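Local coordinates for cycloalternan-forming enzyme (Listeria monocytogenes serovar 1/2a, PDB 5F7U), which belongs to glycoside hydrolase family 31 and joins a TIM-barrel domain to flanking beta-rich domains, one of them a family 6 carbohydrate-binding module, at residues Y989-R994 against D1057-K1062; A939-E944 against F978-V983; G6-P11 against Q21-S26; L38-W43 against W79-G84. The protein carries 1 engineered substitution. All coordinates share one frame; numbering follows the deposited sequence.

In the fold
The four contacts lie at two ends of the chain. Contacts 1 and 2 sit in the C-terminal carbohydrate-binding module, their centres about 8 Å apart. They share one magnesium ion, bound by Asp1057 from contact 1 and by Glu942 and Glu944 from contact 2. Strand 941-942 pairs with strand 1054-1062, so the two contacts are stitched by backbone bonds. Contacts 3 and 4 lie in the N-terminal domain, their centres about 7 Å apart. There strand 36-43 pairs with both 6-8 and 25-26, and Tyr8 and Trp43 belong to one glycan pocket. Centres of contacts 1 and 3 are about 81 Å apart, on opposite sides of the chain's centre.

Contact 1: Y989-R994 against D1057-K1062; sequences YTMEVR and DHVVIK. With MG (magnesium ion), chain G.
Residues 989-994 and 1057-1062 form a buried antiparallel strand pair in the C-terminal carbohydrate-binding module. Backbone bonds join Thr990 to Lys1062 and Glu992 to Val1060 in both directions. At the far end Arg994 N binds His1058 O, while Asp1057 N reaches Arg994 O at 2.8 Å. Asp1057 and His1058 thus both face Arg994, which makes a classic beta bulge.

The face with Thr990, Glu992 and Arg994 is largely polar. Lys1062 NZ meets Glu992 OE2 at 2.7 Å, on the lone pair turned away from OE1, in a salt bridge. Glu1030 is a second acidic partner of this lysine. The other oxygen, Glu992 OE1, takes a water that also binds His1058 NE2. Arg994 CB lies over one face of the His1058 ring, 3.8 Å from its centroid, a CH-pi contact. His1058 ND1 is bonded to Thr961.

Arg994 runs out extended beside Asp1057, its CG opposite the main-chain nitrogen (chi1 -171°). Its NH1 forms a salt bridge to Asp1057 OD2 at 2.8 Å. OD2 lies close to the guanidinium plane, though the two flat groups are turned 56° apart. On the apolar face Met991 CG touches both Val1059 CB and Ile1061 CD1. Asp1057 OD1 binds the magnesium ion at 2.2 Å, so the bulge and the Arg994-Asp1057 salt bridge sit beside the module's metal site.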
# COMPACT_ATOMS: atom_id res chain seq x y z
N TYR A 989 27.23 -16.03 -30.91
CA TYR A 989 25.86 -16.39 -31.28
C TYR A 989 25.71 -16.24 -32.78
O TYR A 989 26.60 -15.68 -33.46
CB TYR A 989 24.83 -15.49 -30.58
CG TYR A 989 24.74 -15.75 -29.10
CD1 TYR A 989 23.88 -16.73 -28.59
CD2 TYR A 989 25.50 -14.99 -28.18
CE1 TYR A 989 23.79 -16.97 -27.23
CE2 TYR A 989 25.42 -15.22 -26.82
CZ TYR A 989 24.57 -16.22 -26.35
OH TYR A 989 24.46 -16.50 -25.00
N THR A 990 24.62 -16.79 -33.31
CA THR A 990 24.20 -16.50 -34.67
C THR A 990 23.08 -15.49 -34.64
O THR A 990 22.06 -15.69 -33.97
CB THR A 990 23.72 -17.77 -35.38
OG1 THR A 990 24.75 -18.76 -35.32
CG2 THR A 990 23.39 -17.46 -36.83
N MET A 991 23.26 -14.39 -35.36
CA MET A 991 22.18 -13.42 -35.54
C MET A 991 21.50 -13.65 -36.90
O MET A 991 22.14 -13.50 -37.95
CB MET A 991 22.73 -12.00 -35.42
CG MET A 991 21.68 -10.91 -35.66
SD MET A 991 22.31 -9.25 -35.38
CE MET A 991 23.53 -9.09 -36.69
N GLU A 992 20.23 -14.08 -36.88
CA GLU A 992 19.42 -14.17 -38.09
C GLU A 992 18.91 -12.79 -38.45
O GLU A 992 18.38 -12.09 -37.59
CB GLU A 992 18.19 -15.05 -37.88
CG GLU A 992 18.46 -16.53 -37.67
CD GLU A 992 17.17 -17.35 -37.64
OE1 GLU A 992 16.06 -16.77 -37.52
OE2 GLU A 992 17.24 -18.58 -37.75
N VAL A 993 19.10 -12.40 -39.70
CA VAL A 993 18.60 -11.11 -40.21
C VAL A 993 17.54 -11.44 -41.27
O VAL A 993 17.87 -12.00 -42.32
CB VAL A 993 19.74 -10.24 -40.81
CG1 VAL A 993 19.16 -8.94 -41.41
CG2 VAL A 993 20.79 -9.91 -39.74
N ARG A 994 16.28 -11.10 -40.98
CA ARG A 994 15.17 -11.36 -41.90
C ARG A 994 14.79 -10.09 -42.64
O ARG A 994 14.49 -9.06 -42.04
CB ARG A 994 13.96 -11.97 -41.17
CG ARG A 994 12.87 -12.45 -42.13
CD ARG A 994 11.86 -13.33 -41.43
NE ARG A 994 10.96 -14.03 -42.38
CZ ARG A 994 9.68 -13.74 -42.57
NH1 ARG A 994 9.08 -12.74 -41.91
NH2 ARG A 994 8.97 -14.46 -43.44
N ASP A 1057 12.80 -6.84 -41.51
CA ASP A 1057 11.73 -7.34 -40.64
C ASP A 1057 12.12 -7.42 -39.15
O ASP A 1057 11.45 -6.84 -38.30
CB ASP A 1057 11.26 -8.72 -41.11
CG ASP A 1057 10.02 -9.21 -40.35
OD1 ASP A 1057 9.34 -8.41 -39.66
OD2 ASP A 1057 9.76 -10.42 -40.46
N HIS A 1058 13.17 -8.16 -38.87
CA HIS A 1058 13.55 -8.49 -37.48
C HIS A 1058 14.93 -9.12 -37.45
O HIS A 1058 15.46 -9.49 -38.50
CB HIS A 1058 12.52 -9.44 -36.82
CG HIS A 1058 12.52 -10.86 -37.33
ND1 HIS A 1058 11.35 -11.54 -37.59
CD2 HIS A 1058 13.53 -11.74 -37.57
CE1 HIS A 1058 11.64 -12.78 -37.97
NE2 HIS A 1058 12.95 -12.92 -37.97
N VAL A 1059 15.48 -9.24 -36.24
CA VAL A 1059 16.61 -10.14 -35.99
C VAL A 1059 16.24 -11.19 -34.94
O VAL A 1059 15.43 -10.93 -34.04
CB VAL A 1059 17.93 -9.40 -35.62
CG1 VAL A 1059 18.36 -8.43 -36.74
CG2 VAL A 1059 17.81 -8.66 -34.30
N VAL A 1060 16.83 -12.38 -35.08
CA VAL A 1060 16.70 -13.46 -34.10
C VAL A 1060 18.10 -13.82 -33.63
O VAL A 1060 19.02 -13.93 -34.46
CB VAL A 1060 15.93 -14.68 -34.68
CG1 VAL A 1060 16.08 -15.91 -33.78
CG2 VAL A 1060 14.46 -14.34 -34.83
N ILE A 1061 18.28 -13.98 -32.31
CA ILE A 1061 19.55 -14.44 -31.76
C ILE A 1061 19.40 -15.92 -31.43
O ILE A 1061 18.47 -16.31 -30.71
CB ILE A 1061 19.99 -13.65 -30.49
CG1 ILE A 1061 20.00 -12.12 -30.74
CG2 ILE A 1061 21.34 -14.16 -29.96
CD1 ILE A 1061 20.92 -11.62 -31.86
N LYS A 1062 20.30 -16.75 -31.98
CA LYS A 1062 20.28 -18.17 -31.70
C LYS A 1062 21.69 -18.68 -31.47
O LYS A 1062 22.66 -17.94 -31.62
CB LYS A 1062 19.55 -18.96 -32.81
CG LYS A 1062 20.16 -18.85 -34.19
CD LYS A 1062 19.37 -19.66 -35.22
CE LYS A 1062 20.11 -19.72 -36.54
NZ LYS A 1062 19.29 -20.39 -37.59
MG MG G . 8.82 -6.96 -38.07
O HOH W 1 14.55 -14.89 -38.89

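Contact 2: A939-E944 against F978-V983; sequences APYEAE and FDIDAV. With MG (magnesium ion), chain G.
Tyr941 and Phe978 carry most of this contact, and Ile980 adds the next largest share. The Tyr941 side chain runs along residues 978-981, from Phe978 at its root to Asp981 at its hydroxyl. Ile980 CG1 sits over the centre of one ring face, 3.9 Å from the centroid and 11° off the normal, a CH-pi contact. The ring's CE2 comes to 3.3 Å from Asp979 O.

At its far end the tyrosine makes polar contacts. Asp981 N donates to Tyr941 OH at 3.1 Å with an N-H...O angle of 156°. A water in the ring plane lies 2.6 Å from the same OH and donates to Asp981 O. Two partners therefore fix where the hydroxyl sits. CG stands opposite the carbonyl carbon (chi1 -70°), and this rotation swings the ring over Ile980.

Phe978 fills the other end. Its CD2 rests 3.9 Å from Tyr941 CB, and its CZ reaches Ala943 CB, also at 3.9 Å.

Glu942 points away from Phe978. Its OE1 binds the magnesium ion at 2.2 Å and its OE2 is hydrogen-bonded to Asn916 ND2. Glu944 binds the ion through both carboxylate oxygens. Thr961, Gly964 and Asp1057 complete the site. The contact joins two sheets: strand 941-942 pairs with 1054-1062, while Phe978 and Ile980 bond to strand 1039-1045 of the other sheet, and the Tyr941 ring packs between them.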
# COMPACT_ATOMS: atom_id res chain seq x y z
N ALA A 939 12.28 -15.05 -28.95
CA ALA A 939 11.42 -14.33 -29.89
C ALA A 939 12.20 -13.24 -30.64
O ALA A 939 13.21 -12.76 -30.13
CB ALA A 939 10.23 -13.72 -29.17
N PRO A 940 11.75 -12.87 -31.86
CA PRO A 940 12.53 -11.90 -32.62
C PRO A 940 12.59 -10.53 -31.95
O PRO A 940 11.69 -10.18 -31.16
CB PRO A 940 11.75 -11.76 -33.94
CG PRO A 940 10.98 -13.04 -34.06
CD PRO A 940 10.61 -13.38 -32.65
N TYR A 941 13.67 -9.80 -32.24
CA TYR A 941 13.77 -8.37 -31.96
C TYR A 941 13.28 -7.65 -33.22
O TYR A 941 13.95 -7.67 -34.26
CB TYR A 941 15.24 -8.00 -31.69
CG TYR A 941 15.77 -8.54 -30.39
CD1 TYR A 941 16.22 -9.87 -30.27
CD2 TYR A 941 15.79 -7.73 -29.25
CE1 TYR A 941 16.69 -10.37 -29.06
CE2 TYR A 941 16.28 -8.20 -28.04
CZ TYR A 941 16.70 -9.52 -27.95
OH TYR A 941 17.17 -9.98 -26.73
N GLU A 942 12.10 -7.03 -33.13
CA GLU A 942 11.46 -6.44 -34.31
C GLU A 942 12.17 -5.16 -34.72
O GLU A 942 12.43 -4.27 -33.87
CB GLU A 942 9.97 -6.19 -34.06
CG GLU A 942 9.14 -7.45 -33.85
CD GLU A 942 9.17 -8.41 -35.03
OE1 GLU A 942 9.42 -7.98 -36.20
OE2 GLU A 942 8.89 -9.61 -34.80
N ALA A 943 12.49 -5.06 -36.01
CA ALA A 943 13.17 -3.87 -36.52
C ALA A 943 12.33 -2.61 -36.32
O ALA A 943 12.87 -1.53 -36.04
CB ALA A 943 13.56 -4.05 -37.98
N GLU A 944 11.01 -2.76 -36.42
CA GLU A 944 10.07 -1.64 -36.28
C GLU A 944 10.02 -1.08 -34.84
O GLU A 944 9.53 0.05 -34.63
CB GLU A 944 8.67 -2.04 -36.79
CG GLU A 944 8.02 -3.23 -36.08
CD GLU A 944 8.25 -4.60 -36.75
OE1 GLU A 944 9.29 -4.89 -37.39
OE2 GLU A 944 7.36 -5.44 -36.60
N PHE A 978 19.39 -1.73 -32.23
CA PHE A 978 18.74 -2.71 -31.35
C PHE A 978 19.45 -2.78 -30.01
O PHE A 978 20.68 -2.60 -29.92
CB PHE A 978 18.81 -4.13 -31.95
CG PHE A 978 18.05 -4.31 -33.25
CD1 PHE A 978 18.65 -4.01 -34.48
CD2 PHE A 978 16.76 -4.83 -33.26
CE1 PHE A 978 17.96 -4.20 -35.68
CE2 PHE A 978 16.06 -5.02 -34.46
CZ PHE A 978 16.67 -4.71 -35.67
N ASP A 979 18.67 -3.08 -28.98
CA ASP A 979 19.17 -3.38 -27.65
C ASP A 979 18.98 -4.87 -27.49
O ASP A 979 17.84 -5.34 -27.38
CB ASP A 979 18.35 -2.63 -26.60
CG ASP A 979 18.43 -1.11 -26.75
OD1 ASP A 979 19.55 -0.56 -26.72
OD2 ASP A 979 17.36 -0.46 -26.85
N ILE A 980 20.07 -5.64 -27.52
CA ILE A 980 19.95 -7.09 -27.60
C ILE A 980 20.58 -7.81 -26.42
O ILE A 980 21.70 -7.50 -26.03
CB ILE A 980 20.49 -7.63 -28.94
CG1 ILE A 980 19.53 -7.21 -30.06
CG2 ILE A 980 20.67 -9.16 -28.90
CD1 ILE A 980 20.01 -7.48 -31.46
N ASP A 981 19.84 -8.76 -25.85
CA ASP A 981 20.40 -9.62 -24.82
C ASP A 981 21.07 -10.88 -25.37
O ASP A 981 20.62 -11.44 -26.38
CB ASP A 981 19.32 -10.02 -23.82
CG ASP A 981 18.99 -8.90 -22.86
OD1 ASP A 981 19.93 -8.17 -22.44
OD2 ASP A 981 17.79 -8.75 -22.52
N ALA A 982 22.14 -11.30 -24.71
CA ALA A 982 22.67 -12.65 -24.89
C ALA A 982 21.66 -13.65 -24.32
O ALA A 982 21.11 -13.42 -23.23
CB ALA A 982 24.01 -12.78 -24.19
N VAL A 983 21.40 -14.73 -25.04
CA VAL A 983 20.39 -15.71 -24.60
C VAL A 983 20.87 -16.48 -23.36
O VAL A 983 20.09 -16.71 -22.44
CB VAL A 983 19.95 -16.66 -25.74
CG1 VAL A 983 18.89 -17.66 -25.26
CG2 VAL A 983 19.42 -15.88 -26.94
MG MG G . 8.82 -6.96 -38.07
O HOH W 2 18.03 -12.48 -26.68

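Contact 3: G6-P11 against Q21-S26; sequences GEYHSP and QPTERS. With GLC (alpha-D-glucopyranose), chain E.
Thr23 O accepts Ser10 N at 2.9 Å, and the bond is nearly straight at 170°. His9 ND1 also comes close to this oxygen, but at a poor angle, and it bonds to Asn39 O instead. A water donates to Ser10 O and is hydrogen-bonded to Thr23 OG1 at 2.7 Å, tying the threonine side chain to the backbone of Ser10.

Thr23 OG1 also meets the Tyr8 ring at its edge, 3.3 Å from CE2. The threonine torsion (chi1 54°) places OG1 between its own backbone N and carbonyl carbon, where it can face the ring. One face of that ring carries a bound alpha-D-glucopyranose, with the sugar's C4 above the ring centre. This is the aromatic-sugar stacking common in carbohydrate-binding sites, and Trp43 belongs to the same glycan pocket. Both segments border strand 36-43 of the N-terminal domain.

Further along, Arg25 N donates to Pro11 O at 2.9 Å. Pro11 CB lies over one face of the Arg25 guanidinium, 3.3 Å from NH2. Arg28 O and the Tyr94 hydroxyl hold the guanidinium, and Tyr94 OH also binds His9 NE2.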
# COMPACT_ATOMS: atom_id res chain seq x y z
N GLY A 6 -18.08 32.28 34.44
CA GLY A 6 -17.18 31.13 34.52
C GLY A 6 -15.71 31.37 34.33
O GLY A 6 -15.28 32.48 34.01
N GLU A 7 -14.95 30.30 34.56
CA GLU A 7 -13.51 30.24 34.35
C GLU A 7 -13.21 28.85 33.79
O GLU A 7 -13.90 27.89 34.13
CB GLU A 7 -12.79 30.45 35.70
CG GLU A 7 -11.26 30.30 35.69
CD GLU A 7 -10.77 28.85 35.67
OE1 GLU A 7 -11.55 27.90 35.99
OE2 GLU A 7 -9.59 28.62 35.30
N TYR A 8 -12.16 28.74 32.98
CA TYR A 8 -11.75 27.44 32.45
C TYR A 8 -10.27 27.37 32.07
O TYR A 8 -9.76 28.25 31.39
CB TYR A 8 -12.65 27.09 31.27
CG TYR A 8 -12.37 25.75 30.63
CD1 TYR A 8 -12.96 24.59 31.14
CD2 TYR A 8 -11.53 25.65 29.51
CE1 TYR A 8 -12.71 23.37 30.53
CE2 TYR A 8 -11.28 24.42 28.91
CZ TYR A 8 -11.88 23.29 29.42
OH TYR A 8 -11.62 22.07 28.82
N HIS A 9 -9.63 26.30 32.52
CA HIS A 9 -8.29 25.92 32.07
C HIS A 9 -8.29 24.39 32.03
O HIS A 9 -8.90 23.75 32.88
CB HIS A 9 -7.20 26.45 33.03
CG HIS A 9 -5.85 25.81 32.85
ND1 HIS A 9 -4.97 26.19 31.87
CD2 HIS A 9 -5.25 24.81 33.53
CE1 HIS A 9 -3.88 25.45 31.94
NE2 HIS A 9 -4.02 24.60 32.94
N SER A 10 -7.65 23.83 31.00
CA SER A 10 -7.52 22.38 30.89
C SER A 10 -6.17 22.14 30.22
O SER A 10 -6.03 22.45 29.04
CB SER A 10 -8.67 21.80 30.06
OG SER A 10 -8.71 20.38 30.22
N PRO A 11 -5.19 21.60 30.97
CA PRO A 11 -3.79 21.71 30.54
C PRO A 11 -3.45 21.06 29.20
O PRO A 11 -2.58 21.56 28.49
CB PRO A 11 -3.01 21.01 31.68
CG PRO A 11 -4.01 20.19 32.40
CD PRO A 11 -5.30 20.97 32.30
N GLN A 21 -5.80 24.04 22.01
CA GLN A 21 -6.93 24.82 22.51
C GLN A 21 -6.37 26.07 23.21
O GLN A 21 -5.21 26.08 23.60
CB GLN A 21 -7.79 23.97 23.45
CG GLN A 21 -8.44 22.79 22.71
CD GLN A 21 -9.36 23.24 21.59
OE1 GLN A 21 -9.03 23.12 20.40
NE2 GLN A 21 -10.50 23.80 21.96
N PRO A 22 -7.18 27.14 23.34
CA PRO A 22 -6.62 28.41 23.86
C PRO A 22 -6.53 28.49 25.39
O PRO A 22 -6.27 29.56 25.93
CB PRO A 22 -7.62 29.46 23.33
CG PRO A 22 -8.91 28.72 23.22
CD PRO A 22 -8.52 27.34 22.75
N THR A 23 -6.71 27.36 26.06
CA THR A 23 -6.73 27.32 27.54
C THR A 23 -5.89 26.17 28.09
O THR A 23 -6.22 25.58 29.13
CB THR A 23 -8.17 27.22 28.07
OG1 THR A 23 -8.83 26.09 27.46
CG2 THR A 23 -8.94 28.52 27.77
N GLU A 24 -4.78 25.90 27.40
CA GLU A 24 -3.87 24.79 27.73
C GLU A 24 -2.68 25.27 28.55
O GLU A 24 -2.45 26.48 28.72
CB GLU A 24 -3.34 24.14 26.45
CG GLU A 24 -4.40 23.45 25.61
CD GLU A 24 -3.82 22.57 24.51
OE1 GLU A 24 -2.58 22.29 24.52
OE2 GLU A 24 -4.61 22.14 23.64
N ARG A 25 -1.91 24.30 29.05
CA ARG A 25 -0.61 24.56 29.65
C ARG A 25 0.46 24.38 28.58
O ARG A 25 0.38 23.45 27.77
CB ARG A 25 -0.37 23.58 30.78
CG ARG A 25 1.05 23.59 31.34
CD ARG A 25 1.10 22.71 32.57
NE ARG A 25 1.03 21.27 32.24
CZ ARG A 25 0.29 20.39 32.90
NH1 ARG A 25 0.37 19.11 32.58
NH2 ARG A 25 -0.54 20.78 33.87
N SER A 26 1.46 25.25 28.57
CA SER A 26 2.56 25.13 27.60
C SER A 26 3.91 25.26 28.31
O SER A 26 4.10 26.24 29.04
CB SER A 26 2.41 26.17 26.49
OG SER A 26 3.46 26.02 25.53
C1 GLC E . -15.86 27.09 28.26
C2 GLC E . -14.68 26.70 27.36
C3 GLC E . -14.98 25.35 26.69
C4 GLC E . -15.26 24.27 27.74
C5 GLC E . -16.37 24.72 28.71
C6 GLC E . -16.50 23.76 29.89
O2 GLC E . -14.45 27.73 26.40
O3 GLC E . -13.91 24.93 25.83
O4 GLC E . -15.62 23.06 27.07
O5 GLC E . -16.12 26.05 29.23
O6 GLC E . -17.84 23.80 30.39
O HOH W 3 -7.63 23.64 27.12

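Contact 4: L38-W43 against W79-G84; sequences LNITTW and WKADLG. With GLC (alpha-D-glucopyranose), chain B.
Leu38 pairs with Ala81 in antiparallel fashion: its N donates to Ala81 O at 2.8 Å, and its O accepts from Ala81 N. Its CD1 packs against Leu83 CD1 at 4.0 Å.

Asn39 lies on the other face, side by side with Lys80. Lys80 NZ donates to Asn39 OD1 at 2.8 Å, in the amide plane and on a lone pair. Asn39 ND2 is bonded to Glu24 O, so both ends of the amide are held and its rotation is fixed.

Ile40 exchanges two backbone bonds with Trp79, and its CD1 reaches Ala81 CB at 4.1 Å. Thr41 turns away, and its hydroxyl bonds to Thr77 and Asn76.

Thr42 meets the indole at its edge. Trp79 NE1 donates to Thr42 OG1 at 2.9 Å, close to the ring plane, with an angle of 161°. The threonine's rotation (chi1 55°) turns OG1 to the indole N-H, and Gln49 OE1 is its second partner.

Trp43 ends the strand with one face against a bound alpha-D-glucopyranose, whose C2 lies 3.5 Å from CG. The chemistry implies two roles for this strand: amide, hydroxyl and backbone bonds lock it to strand 76-84, while its last residue offers a flat aromatic surface to the sugar.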
# COMPACT_ATOMS: atom_id res chain seq x y z
N LEU A 38 0.41 29.00 31.84
CA LEU A 38 -0.98 28.53 31.90
C LEU A 38 -1.90 29.52 31.22
O LEU A 38 -1.97 30.70 31.59
CB LEU A 38 -1.42 28.31 33.35
CG LEU A 38 -0.49 27.55 34.28
CD1 LEU A 38 -1.11 27.58 35.68
CD2 LEU A 38 -0.28 26.11 33.82
N ASN A 39 -2.61 29.03 30.21
CA ASN A 39 -3.62 29.83 29.51
C ASN A 39 -4.99 29.57 30.11
O ASN A 39 -5.43 28.43 30.16
CB ASN A 39 -3.58 29.53 28.02
CG ASN A 39 -2.24 29.90 27.41
OD1 ASN A 39 -1.95 31.08 27.27
ND2 ASN A 39 -1.40 28.89 27.13
N ILE A 40 -5.64 30.64 30.56
CA ILE A 40 -6.90 30.56 31.31
C ILE A 40 -7.94 31.48 30.68
O ILE A 40 -7.59 32.58 30.26
CB ILE A 40 -6.64 31.00 32.78
CG1 ILE A 40 -5.53 30.13 33.40
CG2 ILE A 40 -7.92 30.97 33.62
CD1 ILE A 40 -4.83 30.80 34.60
N THR A 41 -9.21 31.05 30.63
CA THR A 41 -10.27 31.94 30.13
C THR A 41 -11.29 32.23 31.21
O THR A 41 -11.52 31.40 32.09
CB THR A 41 -10.94 31.43 28.83
OG1 THR A 41 -11.69 32.47 28.19
CG2 THR A 41 -11.85 30.23 29.07
N THR A 42 -11.85 33.44 31.15
CA THR A 42 -13.02 33.78 31.96
C THR A 42 -14.07 34.40 31.05
O THR A 42 -13.75 34.90 29.97
CB THR A 42 -12.66 34.80 33.06
OG1 THR A 42 -12.05 35.97 32.46
CG2 THR A 42 -11.70 34.16 34.07
N TRP A 43 -15.33 34.37 31.48
CA TRP A 43 -16.42 34.99 30.73
C TRP A 43 -17.51 35.40 31.73
O TRP A 43 -17.59 34.79 32.80
CB TRP A 43 -17.00 34.03 29.69
CG TRP A 43 -17.60 32.78 30.27
CD1 TRP A 43 -18.93 32.57 30.57
CD2 TRP A 43 -16.91 31.59 30.63
NE1 TRP A 43 -19.10 31.31 31.09
CE2 TRP A 43 -17.87 30.68 31.14
CE3 TRP A 43 -15.56 31.19 30.59
CZ2 TRP A 43 -17.54 29.40 31.59
CZ3 TRP A 43 -15.22 29.90 31.05
CH2 TRP A 43 -16.21 29.03 31.54
N TRP A 79 -6.14 34.83 29.56
CA TRP A 79 -5.12 35.25 30.51
C TRP A 79 -3.94 34.28 30.49
O TRP A 79 -4.12 33.09 30.19
CB TRP A 79 -5.70 35.22 31.94
CG TRP A 79 -7.02 35.91 32.15
CD1 TRP A 79 -8.26 35.43 31.84
CD2 TRP A 79 -7.23 37.19 32.77
NE1 TRP A 79 -9.23 36.34 32.21
CE2 TRP A 79 -8.63 37.43 32.79
CE3 TRP A 79 -6.37 38.16 33.32
CZ2 TRP A 79 -9.19 38.60 33.31
CZ3 TRP A 79 -6.92 39.34 33.85
CH2 TRP A 79 -8.33 39.54 33.85
N LYS A 80 -2.74 34.80 30.79
CA LYS A 80 -1.54 33.97 30.92
C LYS A 80 -0.97 34.07 32.32
O LYS A 80 -0.70 35.18 32.81
CB LYS A 80 -0.46 34.37 29.90
CG LYS A 80 -0.74 33.91 28.50
CD LYS A 80 0.43 34.24 27.57
CE LYS A 80 0.16 33.74 26.15
NZ LYS A 80 0.25 32.26 26.00
N ALA A 81 -0.78 32.91 32.95
CA ALA A 81 -0.12 32.82 34.25
C ALA A 81 1.23 32.14 34.05
O ALA A 81 1.29 31.05 33.47
CB ALA A 81 -0.98 32.04 35.22
N ASP A 82 2.29 32.79 34.54
CA ASP A 82 3.66 32.28 34.35
C ASP A 82 4.15 31.65 35.65
O ASP A 82 4.34 32.34 36.64
CB ASP A 82 4.59 33.42 33.91
CG ASP A 82 5.99 32.95 33.55
OD1 ASP A 82 6.27 31.73 33.57
OD2 ASP A 82 6.83 33.81 33.21
N LEU A 83 4.34 30.32 35.64
CA LEU A 83 4.80 29.61 36.83
C LEU A 83 6.32 29.59 36.98
O LEU A 83 6.85 29.19 38.02
CB LEU A 83 4.27 28.16 36.83
CG LEU A 83 2.76 27.94 36.93
CD1 LEU A 83 2.47 26.44 36.90
CD2 LEU A 83 2.17 28.56 38.19
N GLY A 84 7.02 30.04 35.94
CA GLY A 84 8.47 29.96 35.89
C GLY A 84 8.96 28.59 35.46
O GLY A 84 8.19 27.76 34.92
C1 GLC B . -19.83 30.58 27.49
C2 GLC B . -18.35 30.95 27.33
C3 GLC B . -17.51 29.72 26.93
C4 GLC B . -17.71 28.57 27.92
C5 GLC B . -19.21 28.25 28.07
C6 GLC B . -19.48 27.24 29.19
O1 GLC B . -20.45 30.36 26.21
O2 GLC B . -18.19 32.01 26.38
O3 GLC B . -16.12 30.06 26.87
O4 GLC B . -17.00 27.42 27.44
O5 GLC B . -20.00 29.43 28.33
O6 GLC B . -20.73 26.59 28.93